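Long-range contacts in cytosine deaminase (Klebsiella pneumoniae, PDB 4R88), which probably catalyses the hydrolytic deamination of cytosine to uracil and ammonia, as a metal-dependent member of the amidohydrolase family: residues E54-L59 and L205-C210; V114-D119 and L144-F149; F149-I154 and G176-Y181. All coordinates share one frame; numbering follows the deposited sequence.

Interaction 1: residues E54-L59 and L205-C210. With FE2 (Fe (II) ion), chain T; 1LD (5-fluorocytosine), chain S.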
loop_
_atom_site.group_PDB
_atom_site.type_symbol
_atom_site.label_atom_id
_atom_site.label_comp_id
_atom_site.label_asym_id
_atom_site.label_seq_id
_atom_site.Cartn_x
_atom_site.Cartn_y
_atom_site.Cartn_z
ATOM N N GLU B 54 0.186 -9.966 14.626
ATOM C CA GLU B 54 -0.661 -8.772 14.564
ATOM C C GLU B 54 -0.766 -8.187 15.986
ATOM O O GLU B 54 -1.618 -8.585 16.772
ATOM C CB GLU B 54 -2.032 -9.135 13.998
ATOM C CG GLU B 54 -3.028 -7.980 14.029
ATOM C CD GLU B 54 -2.390 -6.694 13.545
ATOM O OE1 GLU B 54 -2.254 -6.514 12.312
ATOM O OE2 GLU B 54 -1.994 -5.878 14.400
ATOM N N PRO B 55 0.132 -7.248 16.325
ATOM C CA PRO B 55 0.312 -6.820 17.716
ATOM C C PRO B 55 -0.694 -5.760 18.163
ATOM O O PRO B 55 -0.671 -5.346 19.328
ATOM C CB PRO B 55 1.720 -6.230 17.703
ATOM C CG PRO B 55 1.844 -5.671 16.301
ATOM C CD PRO B 55 1.147 -6.664 15.425
ATOM N N HIS B 56 -1.556 -5.319 17.251
ATOM C CA HIS B 56 -2.526 -4.286 17.584
ATOM C C HIS B 56 -3.714 -4.327 16.641
ATOM O O HIS B 56 -3.631 -3.852 15.511
ATOM C CB HIS B 56 -1.855 -2.915 17.507
ATOM C CG HIS B 56 -2.717 -1.796 17.986
ATOM N ND1 HIS B 56 -2.340 -0.958 19.016
ATOM C CD2 HIS B 56 -3.933 -1.369 17.577
ATOM C CE1 HIS B 56 -3.289 -0.064 19.217
ATOM N NE2 HIS B 56 -4.264 -0.293 18.359
ATOM N N ILE B 57 -4.823 -4.884 17.109
ATOM C CA ILE B 57 -6.056 -4.903 16.334
ATOM C C ILE B 57 -7.276 -4.758 17.267
ATOM O O ILE B 57 -7.188 -5.057 18.443
ATOM C CB ILE B 57 -6.145 -6.175 15.477
ATOM C CG1 ILE B 57 -7.206 -6.028 14.388
ATOM C CG2 ILE B 57 -6.397 -7.423 16.364
ATOM C CD1 ILE B 57 -7.095 -7.086 13.294
ATOM N N HIS B 58 -8.385 -4.244 16.749
ATOM C CA HIS B 58 -9.609 -4.082 17.543
ATOM C C HIS B 58 -10.658 -5.096 17.107
ATOM O O HIS B 58 -11.544 -4.760 16.323
ATOM C CB HIS B 58 -10.174 -2.668 17.372
ATOM C CG HIS B 58 -9.318 -1.608 17.983
ATOM N ND1 HIS B 58 -9.552 -1.100 19.242
ATOM C CD2 HIS B 58 -8.209 -0.985 17.525
ATOM C CE1 HIS B 58 -8.626 -0.207 19.534
ATOM N NE2 HIS B 58 -7.799 -0.120 18.508
ATOM N N LEU B 59 -10.550 -6.333 17.600
ATOM C CA LEU B 59 -11.479 -7.404 17.222
ATOM C C LEU B 59 -12.928 -7.197 17.680
ATOM O O LEU B 59 -13.852 -7.751 17.075
ATOM C CB LEU B 59 -11.001 -8.770 17.729
ATOM C CG LEU B 59 -9.761 -9.378 17.087
ATOM C CD1 LEU B 59 -9.530 -10.780 17.666
ATOM C CD2 LEU B 59 -9.910 -9.408 15.572
ATOM N N LEU B 205 0.892 -6.816 31.456
ATOM C CA LEU B 205 1.575 -6.012 30.454
ATOM C C LEU B 205 0.821 -4.689 30.267
ATOM O O LEU B 205 -0.269 -4.508 30.797
ATOM C CB LEU B 205 1.704 -6.765 29.119
ATOM C CG LEU B 205 2.309 -8.182 29.178
ATOM C CD1 LEU B 205 2.385 -8.815 27.787
ATOM C CD2 LEU B 205 3.676 -8.140 29.806
ATOM N N VAL B 206 1.421 -3.770 29.519
ATOM C CA VAL B 206 0.842 -2.451 29.268
ATOM C C VAL B 206 0.940 -2.153 27.785
ATOM O O VAL B 206 1.969 -2.418 27.157
ATOM C CB VAL B 206 1.609 -1.350 30.038
ATOM C CG1 VAL B 206 1.157 0.036 29.611
ATOM C CG2 VAL B 206 1.429 -1.537 31.533
ATOM N N ASP B 207 -0.131 -1.616 27.217
ATOM C CA ASP B 207 -0.115 -1.184 25.828
ATOM C C ASP B 207 -1.130 -0.056 25.668
ATOM O O ASP B 207 -2.339 -0.284 25.614
ATOM C CB ASP B 207 -0.429 -2.335 24.873
ATOM C CG ASP B 207 -0.250 -1.940 23.405
ATOM O OD1 ASP B 207 0.083 -2.821 22.580
ATOM O OD2 ASP B 207 -0.447 -0.748 23.072
ATOM N N VAL B 208 -0.606 1.157 25.567
ATOM C CA VAL B 208 -1.419 2.359 25.661
ATOM C C VAL B 208 -1.545 3.031 24.292
ATOM O O VAL B 208 -0.546 3.185 23.591
ATOM C CB VAL B 208 -0.778 3.346 26.684
ATOM C CG1 VAL B 208 -1.488 4.696 26.679
ATOM C CG2 VAL B 208 -0.782 2.752 28.086
ATOM N N HIS B 209 -2.766 3.396 23.896
ATOM C CA HIS B 209 -2.957 4.282 22.737
ATOM C C HIS B 209 -2.452 5.626 23.157
ATOM O O HIS B 209 -3.114 6.338 23.906
ATOM C CB HIS B 209 -4.425 4.453 22.384
ATOM C CG HIS B 209 -5.014 3.280 21.677
ATOM N ND1 HIS B 209 -5.072 2.024 22.243
ATOM C CD2 HIS B 209 -5.580 3.170 20.452
ATOM C CE1 HIS B 209 -5.654 1.190 21.401
ATOM N NE2 HIS B 209 -5.969 1.860 20.307
ATOM N N CYS B 210 -1.270 5.976 22.684
ATOM C CA CYS B 210 -0.559 7.104 23.247
ATOM C C CYS B 210 -0.401 8.187 22.170
ATOM O O CYS B 210 0.228 7.950 21.143
ATOM C CB CYS B 210 0.813 6.625 23.744
ATOM S SG CYS B 210 1.597 7.759 24.891
HETATM FE FE FE2 T . -5.913 1.193 17.923
HETATM N N1 1LD S . -9.854 3.438 18.706
HETATM C C6 1LD S . -9.965 2.638 17.628
HETATM C C2 1LD S . -8.904 4.386 18.738
HETATM O O2 1LD S . -8.794 5.194 19.848
HETATM N N3 1LD S . -8.045 4.579 17.723
HETATM C C4 1LD S . -8.123 3.807 16.626
HETATM N N4 1LD S . -7.207 4.031 15.548
HETATM C C5 1LD S . -9.099 2.801 16.547
HETATM F F 1LD S . -9.198 2.013 15.474
HETATM O O HOH W 1 -1.310 -3.146 20.636
#

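Interaction 2: residues V114-D119 and L144-F149. With 1LD (5-fluorocytosine), chain S.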
loop_
_atom_site.group_PDB
_atom_site.type_symbol
_atom_site.label_atom_id
_atom_site.label_comp_id
_atom_site.label_asym_id
_atom_site.label_seq_id
_atom_site.Cartn_x
_atom_site.Cartn_y
_atom_site.Cartn_z
ATOM N N VAL B 114 -1.811 -12.738 18.028
ATOM C CA VAL B 114 -2.625 -11.538 17.918
ATOM C C VAL B 114 -2.774 -10.858 19.276
ATOM O O VAL B 114 -3.046 -11.520 20.281
ATOM C CB VAL B 114 -4.039 -11.886 17.418
ATOM C CG1 VAL B 114 -4.872 -10.604 17.247
ATOM C CG2 VAL B 114 -3.976 -12.696 16.110
ATOM N N ARG B 115 -2.606 -9.543 19.309
ATOM C CA ARG B 115 -2.989 -8.770 20.484
ATOM C C ARG B 115 -4.181 -7.888 20.115
ATOM O O ARG B 115 -4.069 -7.047 19.231
ATOM C CB ARG B 115 -1.827 -7.912 20.994
ATOM C CG ARG B 115 -2.247 -6.902 22.065
ATOM C CD ARG B 115 -1.061 -6.084 22.587
ATOM N NE ARG B 115 -0.191 -6.885 23.441
ATOM C CZ ARG B 115 0.934 -6.442 23.990
ATOM N NH1 ARG B 115 1.351 -5.198 23.748
ATOM N NH2 ARG B 115 1.645 -7.249 24.775
ATOM N N THR B 116 -5.323 -8.104 20.778
ATOM C CA THR B 116 -6.518 -7.320 20.512
ATOM C C THR B 116 -6.832 -6.362 21.646
ATOM O O THR B 116 -6.749 -6.710 22.818
ATOM C CB THR B 116 -7.772 -8.197 20.209
ATOM O OG1 THR B 116 -8.846 -7.346 19.775
ATOM C CG2 THR B 116 -8.231 -9.014 21.454
ATOM N N HIS B 117 -7.172 -5.130 21.293
ATOM C CA HIS B 117 -7.751 -4.219 22.274
ATOM C C HIS B 117 -9.239 -4.492 22.311
ATOM O O HIS B 117 -9.833 -4.897 21.307
ATOM C CB HIS B 117 -7.426 -2.772 21.893
ATOM C CG HIS B 117 -5.957 -2.478 21.921
ATOM N ND1 HIS B 117 -5.359 -1.772 22.944
ATOM C CD2 HIS B 117 -4.960 -2.835 21.078
ATOM C CE1 HIS B 117 -4.056 -1.702 22.725
ATOM N NE2 HIS B 117 -3.786 -2.340 21.601
ATOM N N VAL B 118 -9.828 -4.367 23.493
ATOM C CA VAL B 118 -11.264 -4.517 23.640
ATOM C C VAL B 118 -11.759 -3.356 24.475
ATOM O O VAL B 118 -11.235 -3.105 25.562
ATOM C CB VAL B 118 -11.613 -5.823 24.368
ATOM C CG1 VAL B 118 -13.129 -6.019 24.423
ATOM C CG2 VAL B 118 -10.938 -6.988 23.689
ATOM N N ASP B 119 -12.757 -2.647 23.966
ATOM C CA ASP B 119 -13.279 -1.474 24.650
ATOM C C ASP B 119 -13.963 -1.909 25.934
ATOM O O ASP B 119 -14.923 -2.666 25.900
ATOM C CB ASP B 119 -14.245 -0.704 23.730
ATOM C CG ASP B 119 -14.765 0.593 24.350
ATOM O OD1 ASP B 119 -15.647 1.213 23.722
ATOM O OD2 ASP B 119 -14.304 1.010 25.440
ATOM N N LEU B 144 -3.934 -15.467 21.451
ATOM C CA LEU B 144 -4.535 -14.139 21.554
ATOM C C LEU B 144 -4.233 -13.472 22.891
ATOM O O LEU B 144 -4.427 -14.078 23.948
ATOM C CB LEU B 144 -6.055 -14.258 21.399
ATOM C CG LEU B 144 -6.891 -12.973 21.401
ATOM C CD1 LEU B 144 -6.553 -12.103 20.194
ATOM C CD2 LEU B 144 -8.371 -13.314 21.409
ATOM N N GLN B 145 -3.756 -12.229 22.844
ATOM C CA GLN B 145 -3.673 -11.407 24.042
ATOM C C GLN B 145 -4.803 -10.401 24.004
ATOM O O GLN B 145 -5.222 -9.961 22.929
ATOM C CB GLN B 145 -2.340 -10.676 24.132
ATOM C CG GLN B 145 -1.168 -11.607 24.288
ATOM C CD GLN B 145 0.137 -10.859 24.434
ATOM O OE1 GLN B 145 0.147 -9.636 24.591
ATOM N NE2 GLN B 145 1.250 -11.593 24.388
ATOM N N ILE B 146 -5.315 -10.060 25.177
ATOM C CA ILE B 146 -6.435 -9.129 25.263
ATOM C C ILE B 146 -6.027 -7.914 26.068
ATOM O O ILE B 146 -5.503 -8.053 27.179
ATOM C CB ILE B 146 -7.648 -9.796 25.930
ATOM C CG1 ILE B 146 -8.142 -10.948 25.055
ATOM C CG2 ILE B 146 -8.758 -8.753 26.177
ATOM C CD1 ILE B 146 -9.181 -11.823 25.708
ATOM N N VAL B 147 -6.257 -6.727 25.505
ATOM C CA VAL B 147 -5.924 -5.489 26.185
ATOM C C VAL B 147 -7.210 -4.854 26.688
ATOM O O VAL B 147 -8.165 -4.711 25.933
ATOM C CB VAL B 147 -5.260 -4.464 25.248
ATOM C CG1 VAL B 147 -4.765 -3.267 26.057
ATOM C CG2 VAL B 147 -4.109 -5.101 24.462
ATOM N N ALA B 148 -7.239 -4.473 27.958
ATOM C CA ALA B 148 -8.377 -3.731 28.468
ATOM C C ALA B 148 -8.232 -2.270 28.037
ATOM O O ALA B 148 -7.402 -1.518 28.561
ATOM C CB ALA B 148 -8.493 -3.896 30.002
ATOM N N PHE B 149 -9.031 -1.880 27.048
ATOM C CA PHE B 149 -8.871 -0.593 26.385
ATOM C C PHE B 149 -10.055 0.317 26.690
ATOM O O PHE B 149 -11.178 0.039 26.285
ATOM C CB PHE B 149 -8.739 -0.819 24.875
ATOM C CG PHE B 149 -8.795 0.439 24.059
ATOM C CD1 PHE B 149 -7.903 1.474 24.295
ATOM C CD2 PHE B 149 -9.733 0.583 23.045
ATOM C CE1 PHE B 149 -7.942 2.649 23.528
ATOM C CE2 PHE B 149 -9.788 1.756 22.274
ATOM C CZ PHE B 149 -8.887 2.783 22.514
HETATM N N1 1LD S . -9.854 3.438 18.706
HETATM C C6 1LD S . -9.965 2.638 17.628
HETATM C C2 1LD S . -8.904 4.386 18.738
HETATM O O2 1LD S . -8.794 5.194 19.848
HETATM N N3 1LD S . -8.045 4.579 17.723
HETATM C C4 1LD S . -8.123 3.807 16.626
HETATM N N4 1LD S . -7.207 4.031 15.548
HETATM C C5 1LD S . -9.099 2.801 16.547
HETATM F F 1LD S . -9.198 2.013 15.474
#

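Interaction 3: residues F149-I154 and G176-Y181. With 1LD (5-fluorocytosine), chain S.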
loop_
_atom_site.group_PDB
_atom_site.type_symbol
_atom_site.label_atom_id
_atom_site.label_comp_id
_atom_site.label_asym_id
_atom_site.label_seq_id
_atom_site.Cartn_x
_atom_site.Cartn_y
_atom_site.Cartn_z
ATOM N N PHE B 149 -9.031 -1.880 27.048
ATOM C CA PHE B 149 -8.871 -0.593 26.385
ATOM C C PHE B 149 -10.055 0.317 26.690
ATOM O O PHE B 149 -11.178 0.039 26.285
ATOM C CB PHE B 149 -8.739 -0.819 24.875
ATOM C CG PHE B 149 -8.795 0.439 24.059
ATOM C CD1 PHE B 149 -7.903 1.474 24.295
ATOM C CD2 PHE B 149 -9.733 0.583 23.045
ATOM C CE1 PHE B 149 -7.942 2.649 23.528
ATOM C CE2 PHE B 149 -9.788 1.756 22.274
ATOM C CZ PHE B 149 -8.887 2.783 22.514
ATOM N N PRO B 150 -9.811 1.402 27.429
ATOM C CA PRO B 150 -10.913 2.290 27.820
ATOM C C PRO B 150 -11.165 3.321 26.720
ATOM O O PRO B 150 -10.734 4.454 26.858
ATOM C CB PRO B 150 -10.374 2.968 29.088
ATOM C CG PRO B 150 -8.877 3.038 28.860
ATOM C CD PRO B 150 -8.516 1.819 28.005
ATOM N N GLN B 151 -11.823 2.919 25.634
ATOM C CA GLN B 151 -11.997 3.799 24.475
ATOM C C GLN B 151 -12.436 5.217 24.834
ATOM O O GLN B 151 -11.890 6.200 24.305
ATOM C CB GLN B 151 -12.999 3.213 23.486
ATOM C CG GLN B 151 -13.315 4.146 22.331
ATOM C CD GLN B 151 -12.157 4.258 21.382
ATOM O OE1 GLN B 151 -12.039 3.466 20.452
ATOM N NE2 GLN B 151 -11.281 5.233 21.616
ATOM N N GLU B 152 -13.407 5.332 25.741
ATOM C CA GLU B 152 -13.943 6.648 26.081
ATOM C C GLU B 152 -13.297 7.312 27.294
ATOM O O GLU B 152 -13.830 8.280 27.846
ATOM C CB GLU B 152 -15.471 6.601 26.180
ATOM C CG GLU B 152 -16.113 6.131 24.870
ATOM C CD GLU B 152 -17.632 6.187 24.908
ATOM O OE1 GLU B 152 -18.290 5.310 24.295
ATOM O OE2 GLU B 152 -18.164 7.117 25.548
ATOM N N GLY B 153 -12.122 6.817 27.673
ATOM C CA GLY B 153 -11.364 7.395 28.769
ATOM C C GLY B 153 -11.506 6.637 30.080
ATOM O O GLY B 153 -12.493 5.935 30.303
ATOM N N ILE B 154 -10.500 6.766 30.942
ATOM C CA ILE B 154 -10.551 6.193 32.290
ATOM C C ILE B 154 -11.123 7.219 33.255
ATOM O O ILE B 154 -11.992 6.913 34.069
ATOM C CB ILE B 154 -9.140 5.783 32.785
ATOM C CG1 ILE B 154 -8.547 4.717 31.856
ATOM C CG2 ILE B 154 -9.199 5.297 34.248
ATOM C CD1 ILE B 154 -7.111 4.247 32.201
ATOM N N GLY B 176 -4.606 -1.183 28.981
ATOM C CA GLY B 176 -4.527 -0.143 27.955
ATOM C C GLY B 176 -4.755 1.251 28.510
ATOM O O GLY B 176 -4.735 1.461 29.724
ATOM N N GLY B 177 -4.978 2.213 27.621
ATOM C CA GLY B 177 -5.199 3.582 28.042
ATOM C C GLY B 177 -5.350 4.474 26.835
ATOM O O GLY B 177 -5.079 4.047 25.707
ATOM N N ILE B 178 -5.790 5.709 27.062
ATOM C CA ILE B 178 -5.938 6.663 25.967
ATOM C C ILE B 178 -5.784 8.119 26.470
ATOM O O ILE B 178 -6.692 8.940 26.356
ATOM C CB ILE B 178 -7.279 6.401 25.210
ATOM C CG1 ILE B 178 -7.343 7.189 23.893
ATOM C CG2 ILE B 178 -8.507 6.645 26.136
ATOM C CD1 ILE B 178 -8.596 6.901 23.059
ATOM N N PRO B 179 -4.605 8.445 27.022
ATOM C CA PRO B 179 -4.422 9.703 27.762
ATOM C C PRO B 179 -4.720 10.968 26.948
ATOM O O PRO B 179 -5.203 11.948 27.535
ATOM C CB PRO B 179 -2.942 9.650 28.202
ATOM C CG PRO B 179 -2.296 8.660 27.284
ATOM C CD PRO B 179 -3.370 7.641 27.000
ATOM N N HIS B 180 -4.469 10.945 25.638
ATOM C CA HIS B 180 -4.706 12.112 24.798
ATOM C C HIS B 180 -6.199 12.393 24.661
ATOM O O HIS B 180 -6.601 13.491 24.284
ATOM C CB HIS B 180 -4.059 11.934 23.407
ATOM C CG HIS B 180 -4.542 10.719 22.678
ATOM N ND1 HIS B 180 -4.106 9.448 22.990
ATOM C CD2 HIS B 180 -5.458 10.574 21.690
ATOM C CE1 HIS B 180 -4.719 8.572 22.214
ATOM N NE2 HIS B 180 -5.547 9.228 21.418
ATOM N N TYR B 181 -7.025 11.397 24.952
ATOM C CA TYR B 181 -8.470 11.553 24.823
ATOM C C TYR B 181 -9.172 11.949 26.125
ATOM O O TYR B 181 -10.349 12.294 26.103
ATOM C CB TYR B 181 -9.099 10.279 24.243
ATOM C CG TYR B 181 -10.543 10.446 23.793
ATOM C CD1 TYR B 181 -11.563 9.712 24.378
ATOM C CD2 TYR B 181 -10.879 11.342 22.783
ATOM C CE1 TYR B 181 -12.876 9.861 23.973
ATOM C CE2 TYR B 181 -12.187 11.502 22.369
ATOM C CZ TYR B 181 -13.182 10.758 22.963
ATOM O OH TYR B 181 -14.488 10.914 22.556
HETATM N N1 1LD S . -9.854 3.438 18.706
HETATM C C6 1LD S . -9.965 2.638 17.628
HETATM C C2 1LD S . -8.904 4.386 18.738
HETATM O O2 1LD S . -8.794 5.194 19.848
HETATM N N3 1LD S . -8.045 4.579 17.723
HETATM C C4 1LD S . -8.123 3.807 16.626
HETATM N N4 1LD S . -7.207 4.031 15.548
HETATM C C5 1LD S . -9.099 2.801 16.547
HETATM F F 1LD S . -9.198 2.013 15.474
HETATM O O HOH W 2 -16.383 9.848 24.361
#

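Interaction 1: residues E54-L59 and L205-C210
H56, H58 and H209 meet at one iron(II) ion in the mouth of the amidohydrolase TIM barrel. H56 and H58 form the His-X-His pair at the end of the first barrel strand, and H209 reaches in from the strand 205-210; D308 supplies a fourth protein ligand. The two strands are not neighbours: their axes come no nearer than 10.2 Å, so the metal and the side chains span the interior between them.

All three imidazoles coordinate through NE2, at 2.3 Å to iron from H56 and 2.5 Å from H209. Histidine suits the place because its imidazole can bind the metal through NE2 while ND1 remains for another partner. The torsions differ: CG of H56 stands opposite its own main-chain nitrogen (chi1 -173°), whereas H58 and H209 swing CG to the side of theirs. The side chains of these two come from opposite directions, yet their NE2 atoms take neighbouring positions on the iron, 3.2 Å apart because they share the metal, not a proton. The rings of H56 and H209 are inclined at 59°. Over one face of H58, toward the rim, lies C6 of 5-fluorocytosine.

Toward the N-terminal ends of the strands the link is polar. D207 is held by S240 and by a salt bridge to R115. A water lies between D207 and P55, doubtfully close to D207 OD1, and donates to P55 O at 2.6 Å.

Interaction 2: residues V114-D119 and L144-F149
Strands 114-119 and 144-149 are adjacent parallel staves of the TIM barrel, joined through helix 126-137 in a beta-alpha-beta unit. V114 to D119 pair one for one with L144 to F149, the axes 4.6 Å apart. Five backbone hydrogen bonds run across, from Q145 N to V114 O at one end to F149 N to V118 O at the other, and those of T116 and V147 fall between.

R115, H117, D119, Q145, V147 and F149 share the face turned to the barrel interior. Toward the N-terminal end of the strands R115 approaches Q145 side-on: NE and NH2 both donate to OE1, at 3.0 and 2.8 Å, with the oxygen almost in the guanidinium plane. The amide plane is turned 40° from the guanidinium. A bend at chi3 (-73°) brings this edge round to the glutamine, while NH1 makes a salt bridge with D207 and the side-chain NE2 of Q145 binds L356 O. The aliphatic part of R115 lies against V147, its CG 3.5 Å from CG2. That same methyl sits over the centre of the H117 ring, 3.8 Å from the centroid, a CH-pi contact suited to a compact branched residue. H117 turns an edge toward the face of F149, offset, with the planes at 85°. F149 CZ in turn comes within 3.6 Å of O2 of 5-fluorocytosine.

On the outer face branched aliphatic side chains meet through their methyls: V114 CG1 touches L144 CD1, and V118 CG2 touches I146 CG2. V118 and I146 continue outward onto helix 126-137, while strand 46-57 flanks 114-119 and strand 174-175 flanks 144-149.

Interaction 3: residues F149-I154 and G176-Y181
I178 crosses the side chain of Q151 obliquely, where two loops at the C-terminal ends of neighbouring TIM-barrel strands form part of the pocket for 5-fluorocytosine. No hydrogen bond joins the loops directly; they are held by packing. The isoleucine spreads its two branches: CG2 lies 3.2 Å from P150 O, while CD1 extends to 3.5 Å from Q151 NE2 and 3.6 Å from O2 of the ligand. With CG1 opposite the backbone nitrogen (chi1 -169°), this longer branch runs into the pocket and makes an apolar wall beside the polar amide.

Q151 bends at chi2 (72°) and presents both ends of its amide to the pyrimidine. OE1 accepts from N1 of 5-fluorocytosine at 2.8 Å, and NE2 donates to O2 in a nearly straight bond. A glutamine suits this place because its amide matches the adjacent donor and acceptor of the base. The backbone nitrogen of Q151 lies over the centre of the F149 ring, whose edge meets G177 O in plane and whose CZ packs against I178 CD1.

On the loop itself, P150 brings its CD to 3.6 Å from G177 N, and the lack of a side chain at G176 lets its backbone pack close to F149 CA. P150 begins a type I turn closed by G153 N to P150 O, and G153 takes a positive phi that favours glycine. Y181 brings its ring edge to E152 CA and G153 N. E152 OE1 is salt-bridged to K87, and a water 2.8 Å from Y181 OH reaches E152 OE2 by a weak bond.

From the N terminus, the chain reaches strand 46-57 and supplies the first half of interaction 1, which closes only at strand 205-210, some 146 residues later. Interactions 2 and 3 are both nested within this long loop. They follow one another in series: 114-119 pairs with 144-149, and F149, the last residue of that pair, opens the contact of 149-154 with 176-181. Interaction 2 adjoins interaction 1 because strands 46-57 and 111-119 are neighbours, and a probable hydrogen bond joins A148 O and G176 N between interactions 2 and 3. H209 N and G177 O, another probable hydrogen bond, tie interaction 3 back to interaction 1. Together they join barrel wall, metal site and ligand pocket.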